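Local coordinates for Alpha/beta hydrolase (Novosphingobium aromaticivorans, PDB 3BWX), which is probably a hydrolase of the alpha/beta hydrolase fold, whose natural substrate is not established, and binds calcium ions in the crystal, at residues D47-L52 and V58-M63. The protein carries 1 engineered substitution. Residues are numbered along the deposited sequence; the frame is centred on the assembly and turned at random.
Sequences DLATRL and VLCPEM. With EDO (1,2-ethanediol), chain G; EDO (1,2-ethanediol), chain R.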
ATOM      1  N   ASP A  47      -6.942  -8.834   6.099  1.00  8.15           N
ATOM      2  CA  ASP A  47      -8.274  -9.392   5.761  1.00  9.08           C
ATOM      3  C   ASP A  47      -8.425  -9.684   4.251  1.00 10.16           C
ATOM      4  O   ASP A  47      -8.937 -10.741   3.868  1.00 11.28           O
ATOM      5  CB  ASP A  47      -9.436  -8.483   6.278  1.00  8.22           C
ATOM      6  CG  ASP A  47      -9.573  -8.493   7.793  1.00 13.73           C
ATOM      7  OD1 ASP A  47      -8.818  -9.227   8.457  1.00 13.86           O
ATOM      8  OD2 ASP A  47     -10.446  -7.758   8.313  1.00 14.64           O
ATOM      9  N   LEU A  48      -7.937  -8.770   3.403  1.00  8.87           N
ATOM     10  CA  LEU A  48      -8.031  -9.011   1.951  1.00  8.85           C
ATOM     11  C   LEU A  48      -7.285 -10.284   1.570  1.00 10.31           C
ATOM     12  O   LEU A  48      -7.746 -11.072   0.787  1.00  9.31           O
ATOM     13  CB  LEU A  48      -7.445  -7.833   1.184  1.00  9.84           C
ATOM     14  CG  LEU A  48      -7.487  -7.971  -0.332  1.00  8.52           C
ATOM     15  CD1 LEU A  48      -8.915  -8.050  -0.807  1.00 12.52           C
ATOM     16  CD2 LEU A  48      -6.720  -6.819  -0.978  1.00 10.37           C
ATOM     17  N   ALA A  49      -6.083 -10.445   2.099  1.00  7.48           N
ATOM     18  CA  ALA A  49      -5.281 -11.603   1.790  1.00  8.16           C
ATOM     19  C   ALA A  49      -6.004 -12.905   2.175  1.00  9.32           C
ATOM     20  O   ALA A  49      -5.939 -13.885   1.433  1.00 12.68           O
ATOM     21  CB  ALA A  49      -3.920 -11.512   2.510  1.00  9.92           C
ATOM     22  N   THR A  50      -6.684 -12.924   3.329  1.00 10.03           N
ATOM     23  CA  THR A  50      -7.418 -14.135   3.750  1.00 10.98           C
ATOM     24  C   THR A  50      -8.603 -14.404   2.830  1.00 10.99           C
ATOM     25  O   THR A  50      -8.984 -15.552   2.650  1.00 16.36           O
ATOM     26  CB  THR A  50      -7.966 -14.079   5.195  1.00 14.65           C
ATOM     27  OG1 THR A  50      -8.884 -13.006   5.320  1.00 24.42           O
ATOM     28  CG2 THR A  50      -6.858 -13.902   6.168  1.00 13.18           C
ATOM     29  N   ARG A  51      -9.208 -13.352   2.286  1.00 10.49           N
ATOM     30  CA  ARG A  51     -10.295 -13.522   1.311  1.00 11.03           C
ATOM     31  C   ARG A  51      -9.796 -14.003  -0.059  1.00 10.91           C
ATOM     32  O   ARG A  51     -10.570 -14.614  -0.787  1.00 17.31           O
ATOM     33  CB  ARG A  51     -11.084 -12.212   1.176  1.00 12.61           C
ATOM     34  CG  ARG A  51     -11.880 -11.839   2.443  1.00 13.19           C
ATOM     35  CD  ARG A  51     -12.605 -10.491   2.287  1.00 12.88           C
ATOM     36  NE  ARG A  51     -13.468 -10.376   3.466  1.00 17.51           N
ATOM     37  CZ  ARG A  51     -13.365  -9.465   4.409  1.00 14.51           C
ATOM     38  NH1 ARG A  51     -12.514  -8.475   4.298  1.00 13.64           N
ATOM     39  NH2 ARG A  51     -14.181  -9.531   5.454  1.00 19.06           N
ATOM     40  N   LEU A  52      -8.548 -13.706  -0.432  1.00  9.51           N
ATOM     41  CA  LEU A  52      -7.991 -14.129  -1.715  1.00  9.90           C
ATOM     42  C   LEU A  52      -7.275 -15.455  -1.654  1.00 10.42           C
ATOM     43  O   LEU A  52      -7.220 -16.155  -2.689  1.00 11.80           O
ATOM     44  CB  LEU A  52      -7.015 -13.081  -2.275  1.00 11.97           C
ATOM     45  CG  LEU A  52      -7.604 -11.673  -2.526  1.00  9.56           C
ATOM     46  CD1 LEU A  52      -6.588 -10.753  -3.062  1.00 14.76           C
ATOM     47  CD2 LEU A  52      -8.827 -11.831  -3.506  1.00 13.73           C
ATOM     48  N   VAL A  58      -0.708 -15.178  -2.347  1.00  7.68           N
ATOM     49  CA  VAL A  58      -0.684 -13.759  -2.041  1.00  7.32           C
ATOM     50  C   VAL A  58       0.604 -13.455  -1.293  1.00 10.42           C
ATOM     51  O   VAL A  58       0.941 -14.168  -0.331  1.00 12.60           O
ATOM     52  CB  VAL A  58      -1.885 -13.305  -1.163  1.00  7.90           C
ATOM     53  CG1 VAL A  58      -1.897 -11.762  -1.010  1.00  9.99           C
ATOM     54  CG2 VAL A  58      -3.263 -13.755  -1.663  1.00 10.21           C
ATOM     55  N   LEU A  59       1.328 -12.447  -1.775  1.00  8.29           N
ATOM     56  CA  LEU A  59       2.571 -11.971  -1.144  1.00  5.77           C
ATOM     57  C   LEU A  59       2.325 -10.548  -0.634  1.00  7.31           C
ATOM     58  O   LEU A  59       1.908  -9.657  -1.418  1.00  9.01           O
ATOM     59  CB  LEU A  59       3.716 -11.892  -2.153  1.00  9.98           C
ATOM     60  CG  LEU A  59       4.459 -13.153  -2.569  1.00 18.61           C
ATOM     61  CD1 LEU A  59       3.628 -13.811  -3.590  1.00 17.28           C
ATOM     62  CD2 LEU A  59       5.905 -12.855  -3.083  1.00 14.61           C
ATOM     63  N   CYS A  60       2.659 -10.309   0.645  1.00  9.34           N
ATOM     64  CA  CYS A  60       2.450  -9.014   1.308  1.00  7.67           C
ATOM     65  C   CYS A  60       3.761  -8.548   1.885  1.00  8.98           C
ATOM     66  O   CYS A  60       4.043  -8.752   3.070  1.00  7.88           O
ATOM     67  CB  CYS A  60       1.404  -9.109   2.383  1.00  8.41           C
ATOM     68  SG  CYS A  60      -0.217  -9.598   1.796  1.00 10.33           S
ATOM     69  N   PRO A  61       4.560  -7.905   1.047  1.00  8.27           N
ATOM     70  CA  PRO A  61       5.845  -7.399   1.517  1.00  6.61           C
ATOM     71  C   PRO A  61       5.760  -6.107   2.301  1.00  8.80           C
ATOM     72  O   PRO A  61       4.874  -5.342   2.105  1.00  8.72           O
ATOM     73  CB  PRO A  61       6.627  -7.162   0.226  1.00  6.40           C
ATOM     74  CG  PRO A  61       5.531  -6.767  -0.737  1.00  9.46           C
ATOM     75  CD  PRO A  61       4.398  -7.685  -0.390  1.00  8.86           C
ATOM     76  N   GLU A  62       6.769  -5.860   3.134  1.00  8.49           N
ATOM     77  CA  GLU A  62       6.933  -4.632   3.903  1.00  6.99           C
ATOM     78  C   GLU A  62       8.272  -3.987   3.499  1.00  7.59           C
ATOM     79  O   GLU A  62       9.299  -4.670   3.471  1.00  7.99           O
ATOM     80  CB  GLU A  62       6.984  -4.980   5.404  1.00 10.88           C
ATOM     81  CG  GLU A  62       5.848  -5.898   5.783  1.00 14.48           C
ATOM     82  CD  GLU A  62       5.718  -6.122   7.241  1.00 11.22           C
ATOM     83  OE1 GLU A  62       6.681  -6.580   7.930  1.00  9.36           O
ATOM     84  OE2 GLU A  62       4.603  -5.843   7.697  1.00 12.35           O
HETATM   85  N   MSE A  63       8.233  -2.692   3.181  1.00  8.68           N
HETATM   86  CA  MSE A  63       9.449  -2.032   2.772  1.00  7.18           C
HETATM   87  C   MSE A  63      10.416  -1.865   3.948  1.00  7.37           C
HETATM   88  O   MSE A  63      10.023  -1.973   5.147  1.00  8.28           O
HETATM   89  CB  MSE A  63       9.112  -0.690   2.143  1.00 10.71           C
HETATM   90  CG  MSE A  63       8.328  -0.860   0.870  1.00  8.52           C
HETATM   91 SE   MSE A  63       9.054  -2.004  -0.581  0.75 10.37          SE
HETATM   92  CE  MSE A  63       8.440  -3.781   0.045  1.00 10.41           C
TER
HETATM   93  C1  EDO G 290     -13.336  -6.248   7.671  1.00 17.11           C
HETATM   94  O1  EDO G 290     -12.518  -7.117   6.886  1.00 15.08           O
HETATM   95  C2  EDO G 290     -14.772  -6.433   7.244  1.00 27.34           C
HETATM   96  O2  EDO G 290     -15.192  -7.763   7.579  1.00 24.94           O
HETATM   97  C1  EDO R 301       4.207  -8.266  10.290  1.00 29.00           C
HETATM   98  O1  EDO R 301       4.333  -8.263  11.713  1.00 44.76           O
HETATM   99  C2  EDO R 301       3.476  -7.012   9.919  1.00 21.41           C
HETATM  100  O2  EDO R 301       4.330  -5.961  10.309  1.00 35.83           O
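A49 and L52, about one helical turn apart, meet V58 through its two methyl branches, an apolar contact without any hydrogen bond between helix and strand. CG1 of V58, anti to the backbone N (chi1 -173°), reaches the methyl CB of A49 at 4.1 Å, while V58 CG2 lies 3.9 Å from CB of L52. The same A49 methyl also touches the thiol of C60, with C60 SG 4.2 Å from A49 CB; V58 and C60, two apart on the strand, both turn toward the helix. Helix 46-52 and strand 58-61 are the second and third elements of a beta-alpha-beta unit begun by strand 32-35, the crossover repeated through the alpha/beta hydrolase sheet; the short segments run nearly antiparallel, their axes 9.3 Å apart. Y23 of strand 17-23 touches A49, V58 and C60. On the helix, T50 OG1 donates to D47 O at 2.7 Å, an oxygen that also accepts from R51 N. An ethanediol, probably from the crystallisation liquor, bridges two side chains: its O1 donates to D47 OD2 and receives R51 NH1 at 2.9 Å, at the guanidinium edge. D47 OD2 also forms a salt bridge with R184.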